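Local coordinates for protein VirX1 (Cyanophage Syn10, PDB 6QGM) that iodinates diverse substrates, apparently as a flavin-dependent halogenase of the tryptophan halogenase family encoded by a marine virus, at residues Ala73-Ser78 and Thr163-Asp168; Met237-Ser242 and Arg333-Val338; Phe402-Tyr407 and Ser440-Leu445. One frame throughout, in Å; residues are numbered along the deposited sequence.

Contact 1 of 3, residues Ala73-Ser78 and Thr163-Asp168; sequences ATYKNS and TAYHID
T74 and H166 form an antiparallel hydrogen-bonded pair, T74 N to H166 O and H166 N to T74 O each spanning 2.9 Å. K76 and A164 repeat the exchange two residues on, so 74-76 becomes an edge strand of a small sheet whose middle strand is 164-168.

Side-chain polar bonds add to this. H166 ND1 donates in its ring plane to T74 OG1, 3.1 Å away; chi1 of 71° turns this hydroxyl to the imidazole, and OG1 also bonds P285 O. The other ring nitrogen, NE2, meets T271 OG1; imidazole suits the place, with two nitrogens to bond and a face to pack.

Carbon packing does the rest. K76 lays CB over that face in a CH-pi contact, 3.8 Å from the ring centroid. Y75 and Y165 lie side by side, pointing the same way with rings obliquely inclined, CE1 of Y75 3.5 Å from CE2 of Y165, and T163 CG2 fills in against Y75 CD1.

Tyrosine here joins a packing ring to a hydroxyl, both reaching the carboxylate of D64. The extended K76 carries NZ to T49 O and S356 OG, an amine held as would suit the active-site lysine of flavin-dependent halogenases, though that role is inferred.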
# COMPACT_ATOMS: atom_id res chain seq x y z
N ALA B 73 7.04 17.42 39.11
CA ALA B 73 6.21 17.13 37.92
C ALA B 73 4.93 17.95 38.02
O ALA B 73 4.49 18.24 39.15
CB ALA B 73 5.92 15.66 37.81
N THR B 74 4.39 18.35 36.88
CA THR B 74 3.03 18.90 36.74
C THR B 74 2.34 18.14 35.61
O THR B 74 3.02 17.31 34.97
CB THR B 74 3.04 20.42 36.54
OG1 THR B 74 3.55 20.71 35.24
CG2 THR B 74 3.86 21.13 37.60
N TYR B 75 1.05 18.40 35.41
CA TYR B 75 0.18 17.72 34.41
C TYR B 75 0.20 18.51 33.10
O TYR B 75 0.44 19.73 33.12
CB TYR B 75 -1.25 17.55 34.94
CG TYR B 75 -1.42 16.42 35.93
CD1 TYR B 75 -1.24 15.10 35.53
CD2 TYR B 75 -1.77 16.65 37.24
CE1 TYR B 75 -1.42 14.05 36.41
CE2 TYR B 75 -1.96 15.61 38.13
CZ TYR B 75 -1.77 14.30 37.71
OH TYR B 75 -1.93 13.26 38.57
N LYS B 76 -0.08 17.80 32.01
CA LYS B 76 -0.07 18.34 30.63
C LYS B 76 -1.23 17.72 29.83
O LYS B 76 -1.24 16.49 29.63
CB LYS B 76 1.27 18.01 29.98
CG LYS B 76 1.45 18.56 28.59
CD LYS B 76 2.46 17.78 27.79
CE LYS B 76 2.44 18.13 26.33
NZ LYS B 76 3.32 17.22 25.57
N ASN B 77 -2.16 18.56 29.36
CA ASN B 77 -3.40 18.13 28.68
C ASN B 77 -3.35 18.46 27.18
O ASN B 77 -4.20 17.93 26.45
CB ASN B 77 -4.62 18.77 29.37
CG ASN B 77 -4.89 18.16 30.73
OD1 ASN B 77 -4.14 18.40 31.67
ND2 ASN B 77 -5.93 17.34 30.82
N SER B 78 -2.39 19.27 26.74
CA SER B 78 -2.32 19.80 25.36
C SER B 78 -0.93 20.36 25.07
O SER B 78 -0.24 20.78 26.02
CB SER B 78 -3.38 20.86 25.16
OG SER B 78 -3.42 21.29 23.80
N THR B 163 -4.11 12.50 29.92
CA THR B 163 -3.25 13.49 30.61
C THR B 163 -1.84 12.93 30.66
O THR B 163 -1.67 11.82 31.18
CB THR B 163 -3.78 13.85 32.00
OG1 THR B 163 -5.16 14.21 31.91
CG2 THR B 163 -3.03 15.01 32.60
N ALA B 164 -0.88 13.67 30.10
CA ALA B 164 0.58 13.42 30.21
C ALA B 164 1.17 14.40 31.24
O ALA B 164 0.39 14.94 32.05
CB ALA B 164 1.23 13.55 28.86
N TYR B 165 2.49 14.62 31.23
CA TYR B 165 3.25 15.19 32.37
C TYR B 165 4.37 16.11 31.88
O TYR B 165 4.93 15.86 30.80
CB TYR B 165 3.83 14.07 33.23
CG TYR B 165 2.84 13.00 33.61
CD1 TYR B 165 2.58 11.92 32.79
CD2 TYR B 165 2.14 13.06 34.80
CE1 TYR B 165 1.66 10.93 33.13
CE2 TYR B 165 1.22 12.09 35.16
CZ TYR B 165 0.98 11.02 34.32
OH TYR B 165 0.09 10.06 34.69
N HIS B 166 4.64 17.18 32.62
CA HIS B 166 5.91 17.96 32.63
C HIS B 166 6.77 17.42 33.77
O HIS B 166 6.24 17.31 34.88
CB HIS B 166 5.65 19.46 32.80
CG HIS B 166 4.72 20.03 31.78
ND1 HIS B 166 3.47 20.52 32.10
CD2 HIS B 166 4.85 20.21 30.45
CE1 HIS B 166 2.89 20.99 31.02
NE2 HIS B 166 3.72 20.82 29.99
N ILE B 167 8.02 17.05 33.51
CA ILE B 167 8.92 16.42 34.52
C ILE B 167 10.29 17.08 34.46
O ILE B 167 10.69 17.56 33.37
CB ILE B 167 9.00 14.89 34.30
CG1 ILE B 167 9.78 14.54 33.03
CG2 ILE B 167 7.59 14.27 34.29
CD1 ILE B 167 9.91 13.07 32.78
N ASP B 168 10.99 17.10 35.59
CA ASP B 168 12.47 17.27 35.66
C ASP B 168 13.05 15.88 35.39
O ASP B 168 12.89 15.00 36.26
CB ASP B 168 12.87 17.86 37.01
CG ASP B 168 14.36 17.94 37.31
OD1 ASP B 168 15.12 17.09 36.80
OD2 ASP B 168 14.75 18.83 38.06

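Contact 2 of 3, residues Met237-Ser242 and Arg333-Val338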
# COMPACT_ATOMS: atom_id res chain seq x y z
N MET B 237 31.29 1.93 18.02
CA MET B 237 30.74 1.01 16.98
C MET B 237 30.71 1.72 15.62
O MET B 237 30.48 1.05 14.59
CB MET B 237 29.34 0.51 17.34
CG MET B 237 29.29 -0.49 18.50
SD MET B 237 30.17 -2.05 18.24
CE MET B 237 29.51 -2.43 16.62
N GLY B 238 30.91 3.04 15.62
CA GLY B 238 31.09 3.84 14.39
C GLY B 238 29.84 3.98 13.56
O GLY B 238 29.98 4.17 12.36
N GLU B 239 28.65 3.92 14.14
CA GLU B 239 27.39 4.00 13.34
C GLU B 239 27.18 5.44 12.86
O GLU B 239 27.18 6.37 13.68
CB GLU B 239 26.18 3.48 14.13
CG GLU B 239 25.01 3.10 13.23
CD GLU B 239 25.30 2.01 12.21
OE1 GLU B 239 26.31 1.28 12.38
OE2 GLU B 239 24.54 1.89 11.24
N ALA B 240 26.98 5.58 11.55
CA ALA B 240 26.74 6.84 10.82
C ALA B 240 25.53 7.57 11.40
O ALA B 240 24.67 6.90 11.99
CB ALA B 240 26.52 6.53 9.35
N PHE B 241 25.43 8.87 11.16
CA PHE B 241 24.33 9.75 11.60
C PHE B 241 23.65 10.38 10.38
O PHE B 241 24.31 11.12 9.67
CB PHE B 241 24.89 10.80 12.56
CG PHE B 241 23.84 11.72 13.13
CD1 PHE B 241 23.00 11.29 14.16
CD2 PHE B 241 23.67 12.99 12.61
CE1 PHE B 241 22.02 12.13 14.65
CE2 PHE B 241 22.68 13.83 13.10
CZ PHE B 241 21.86 13.38 14.12
N SER B 242 22.36 10.11 10.16
CA SER B 242 21.52 10.81 9.15
C SER B 242 20.88 12.04 9.77
O SER B 242 19.98 11.91 10.60
CB SER B 242 20.44 9.92 8.58
OG SER B 242 20.97 8.74 8.01
N ARG B 333 20.93 7.82 14.07
CA ARG B 333 21.89 6.82 13.58
C ARG B 333 21.17 5.95 12.54
O ARG B 333 19.92 5.81 12.61
CB ARG B 333 22.43 5.99 14.74
CG ARG B 333 23.08 6.80 15.85
CD ARG B 333 24.40 7.40 15.40
NE ARG B 333 24.80 8.54 16.21
CZ ARG B 333 25.92 9.21 16.00
NH1 ARG B 333 26.75 8.84 15.04
NH2 ARG B 333 26.22 10.25 16.75
N THR B 334 21.92 5.39 11.59
CA THR B 334 21.37 4.54 10.50
C THR B 334 20.83 3.24 11.10
O THR B 334 20.07 2.55 10.41
CB THR B 334 22.43 4.35 9.40
OG1 THR B 334 23.59 3.74 9.96
CG2 THR B 334 22.86 5.67 8.79
N ARG B 335 21.23 2.91 12.33
CA ARG B 335 20.75 1.74 13.09
C ARG B 335 20.87 2.03 14.58
O ARG B 335 21.84 2.70 14.97
CB ARG B 335 21.57 0.49 12.77
CG ARG B 335 21.26 -0.13 11.42
CD ARG B 335 22.08 -1.38 11.20
NE ARG B 335 23.50 -1.07 11.26
CZ ARG B 335 24.47 -1.97 11.28
NH1 ARG B 335 24.20 -3.26 11.19
NH2 ARG B 335 25.73 -1.58 11.36
N ALA B 336 19.95 1.50 15.38
CA ALA B 336 19.90 1.63 16.85
C ALA B 336 20.66 0.46 17.50
O ALA B 336 21.41 0.70 18.48
CB ALA B 336 18.47 1.66 17.29
N TRP B 337 20.45 -0.75 16.97
CA TRP B 337 21.09 -2.00 17.45
C TRP B 337 22.18 -2.41 16.47
O TRP B 337 21.83 -2.83 15.35
CB TRP B 337 20.03 -3.09 17.61
CG TRP B 337 20.43 -4.20 18.54
CD1 TRP B 337 21.68 -4.67 18.79
CD2 TRP B 337 19.53 -4.98 19.34
NE1 TRP B 337 21.63 -5.69 19.70
CE2 TRP B 337 20.33 -5.91 20.05
CE3 TRP B 337 18.15 -4.99 19.53
CZ2 TRP B 337 19.77 -6.83 20.94
CZ3 TRP B 337 17.61 -5.90 20.41
CH2 TRP B 337 18.40 -6.82 21.09
N VAL B 338 23.44 -2.26 16.86
CA VAL B 338 24.63 -2.60 16.04
C VAL B 338 25.50 -3.55 16.87
O VAL B 338 25.86 -3.17 18.00
CB VAL B 338 25.41 -1.34 15.65
CG1 VAL B 338 26.71 -1.67 14.94
CG2 VAL B 338 24.57 -0.41 14.81
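M237 meets V338 through its terminal methyl: the chain, bent at chi2 and chi3, slides past the valine in the opposite direction and brings CE against V338 CG1, an apolar contact for which a flexible thioether is suited.

E239, two residues on, makes most of the polar bonds. Its carboxylate is gripped side-on by R335, NH2 reaching OE1 at 3.1 Å and NE reaching OE2 at 3.1 Å. The second bond is nearly straight, 173° at the hydrogen, although it comes to OE2 from above the carboxylate plane, the two flat groups being turned 54° apart. A forked guanidinium suits a carboxylate here, since each oxygen finds its own nitrogen. OE2 also accepts from T334 OG1, at a modelled separation too short to be trusted. V338 CG2 lies over one face of the R335 guanidinium, toward its rim. The backbone of E239 is used too: its O takes R333 NH1 at 2.9 Å, almost in line with the carbonyl bond.

Here F241-S242 and R333 belong to a small antiparallel sheet, in which 331-333 lies between 241-243 and 349-350. Just before it, A240 O accepts T334 N at 3.2 Å and is approached by R333 CA, while A240 CB touches T334 CG2; a methyl is enough to meet the threonine here.

F241 pairs with R333 as an antiparallel non-hydrogen-bonded pair, CA to CA 4.3 Å. F241 CB lies over one face of the R333 guanidinium, offset toward the rim, and the aromatic ring is tilted 59° to that plane. S242 brings OG to 3.7 Å from T334 CG2, a plain van der Waals contact at the partly exposed end.

Contact 3 of 3, residues Phe402-Tyr407 and Ser440-Leu445; sequences FVAMHY and STWQDL
M405 lays nearly its whole side chain over one face of the W442 indole, a Met-aromatic contact in which carbon as well as sulfur takes part. Its chain is extended beyond CG (chi2 -171°, chi3 -180°), so it runs along the ring in the direction opposite to the tryptophan: CG sits 3.7 Å from the centroid of the six-membered ring, and CE rides above the middle of the indole. SD stands almost on the normal of the six-membered ring but farther off, 4.8 Å from its centroid. An unbranched, polarisable chain suits such a broad flat surface.

These residues join helix 382-408 to helix 441-451, whose short segments keep their axes 11.8 Å apart at 55°; at that spacing long side chains must bridge the gap. A404, small enough to let the tryptophan approach the helix, touches the indole edge, its CB 3.8 Å from W442 CZ2.

M405 and L445 also reach toward each other tip to tip, SD to CD2 4.0 Å, while M405 CE touches T441 OG1. The polar end of the indole turns elsewhere: W442 NE1 donates to D401 OD1, and the ring also stacks with Y427.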
# COMPACT_ATOMS: atom_id res chain seq x y z
N PHE B 402 6.01 14.68 10.69
CA PHE B 402 4.88 15.34 11.40
C PHE B 402 5.34 16.71 11.90
O PHE B 402 4.64 17.72 11.70
CB PHE B 402 4.36 14.44 12.52
CG PHE B 402 3.23 15.04 13.31
CD1 PHE B 402 2.21 15.76 12.71
CD2 PHE B 402 3.17 14.85 14.68
CE1 PHE B 402 1.18 16.31 13.48
CE2 PHE B 402 2.15 15.40 15.45
CZ PHE B 402 1.16 16.13 14.85
N VAL B 403 6.52 16.75 12.53
CA VAL B 403 7.11 18.01 13.09
C VAL B 403 7.36 18.97 11.91
O VAL B 403 7.01 20.14 12.05
CB VAL B 403 8.38 17.70 13.91
CG1 VAL B 403 9.19 18.94 14.23
CG2 VAL B 403 8.04 16.97 15.18
N ALA B 404 7.88 18.48 10.78
CA ALA B 404 8.15 19.30 9.58
C ALA B 404 6.85 19.97 9.08
O ALA B 404 6.93 21.12 8.61
CB ALA B 404 8.80 18.47 8.50
N MET B 405 5.70 19.29 9.21
CA MET B 405 4.40 19.80 8.72
C MET B 405 3.98 21.06 9.49
O MET B 405 3.29 21.90 8.89
CB MET B 405 3.31 18.73 8.84
CG MET B 405 3.40 17.68 7.76
SD MET B 405 1.99 16.57 7.73
CE MET B 405 2.45 15.49 6.37
N HIS B 406 4.39 21.20 10.75
CA HIS B 406 4.12 22.40 11.60
C HIS B 406 4.71 23.66 10.96
O HIS B 406 4.13 24.75 11.15
CB HIS B 406 4.71 22.24 13.01
CG HIS B 406 4.08 21.16 13.83
ND1 HIS B 406 4.05 19.85 13.42
CD2 HIS B 406 3.51 21.19 15.05
CE1 HIS B 406 3.46 19.11 14.34
NE2 HIS B 406 3.12 19.91 15.35
N TYR B 407 5.85 23.53 10.28
CA TYR B 407 6.57 24.63 9.61
C TYR B 407 6.00 24.82 8.20
O TYR B 407 5.68 25.95 7.81
CB TYR B 407 8.08 24.33 9.53
CG TYR B 407 8.79 24.25 10.86
CD1 TYR B 407 9.16 25.39 11.53
CD2 TYR B 407 9.14 23.03 11.42
CE1 TYR B 407 9.83 25.34 12.75
CE2 TYR B 407 9.80 22.95 12.63
CZ TYR B 407 10.15 24.12 13.30
OH TYR B 407 10.82 24.06 14.49
N SER B 440 4.78 8.29 3.47
CA SER B 440 3.98 8.88 2.36
C SER B 440 2.81 9.75 2.88
O SER B 440 1.79 9.86 2.18
CB SER B 440 3.50 7.80 1.42
OG SER B 440 2.57 6.96 2.07
N THR B 441 2.95 10.38 4.06
CA THR B 441 1.86 11.20 4.66
C THR B 441 1.76 12.52 3.88
O THR B 441 0.61 12.91 3.60
CB THR B 441 1.99 11.32 6.18
OG1 THR B 441 3.08 12.18 6.53
CG2 THR B 441 2.12 9.96 6.85
N TRP B 442 2.88 13.15 3.48
CA TRP B 442 2.87 14.33 2.57
C TRP B 442 2.03 14.03 1.32
O TRP B 442 1.12 14.83 0.99
CB TRP B 442 4.29 14.75 2.16
CG TRP B 442 5.17 15.20 3.29
CD1 TRP B 442 6.12 14.46 3.95
CD2 TRP B 442 5.21 16.52 3.88
NE1 TRP B 442 6.71 15.22 4.92
CE2 TRP B 442 6.18 16.49 4.89
CE3 TRP B 442 4.49 17.70 3.66
CZ2 TRP B 442 6.48 17.60 5.68
CZ3 TRP B 442 4.78 18.80 4.43
CH2 TRP B 442 5.76 18.75 5.43
N GLN B 443 2.33 12.93 0.63
CA GLN B 443 1.63 12.50 -0.62
C GLN B 443 0.15 12.26 -0.31
O GLN B 443 -0.70 12.71 -1.11
CB GLN B 443 2.29 11.25 -1.18
CG GLN B 443 3.68 11.52 -1.76
CD GLN B 443 4.43 10.25 -2.06
OE1 GLN B 443 3.85 9.26 -2.55
NE2 GLN B 443 5.72 10.24 -1.77
N ASP B 444 -0.14 11.60 0.81
CA ASP B 444 -1.51 11.09 1.13
C ASP B 444 -2.40 12.26 1.57
O ASP B 444 -3.60 12.30 1.16
CB ASP B 444 -1.45 9.97 2.17
CG ASP B 444 -0.76 8.70 1.67
OD1 ASP B 444 -0.53 8.58 0.44
OD2 ASP B 444 -0.42 7.84 2.53
N LEU B 445 -1.83 13.18 2.35
CA LEU B 445 -2.52 14.41 2.80
C LEU B 445 -2.86 15.26 1.58
O LEU B 445 -3.95 15.86 1.57
CB LEU B 445 -1.61 15.17 3.78
CG LEU B 445 -2.16 16.47 4.34
CD1 LEU B 445 -3.43 16.22 5.14
CD2 LEU B 445 -1.10 17.13 5.21

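How the contacts relate
The three contacts follow one another along the chain, none interlocking with another. Contact 1 and contact 2 lie farthest apart, centres about 32 Å from each other; contact 3 is about 26 Å from contact 1 and 25 Å from contact 2, with no touching atoms. Helix 382-408 links the last two: its F388 and N389 meet 333-338, and its later turns carry 402-407. From 73-78 the chain runs into strand 78-82 of the seven-stranded sheet, whose F81 ring meets H406. Contacts 1 and 3 thus approach one short stretch from different parts of the chain, K76 reaching S356 and H406 reaching E355; contact 2 lies by the edge of the Rossmann-like sheet, probably the cofactor-binding part.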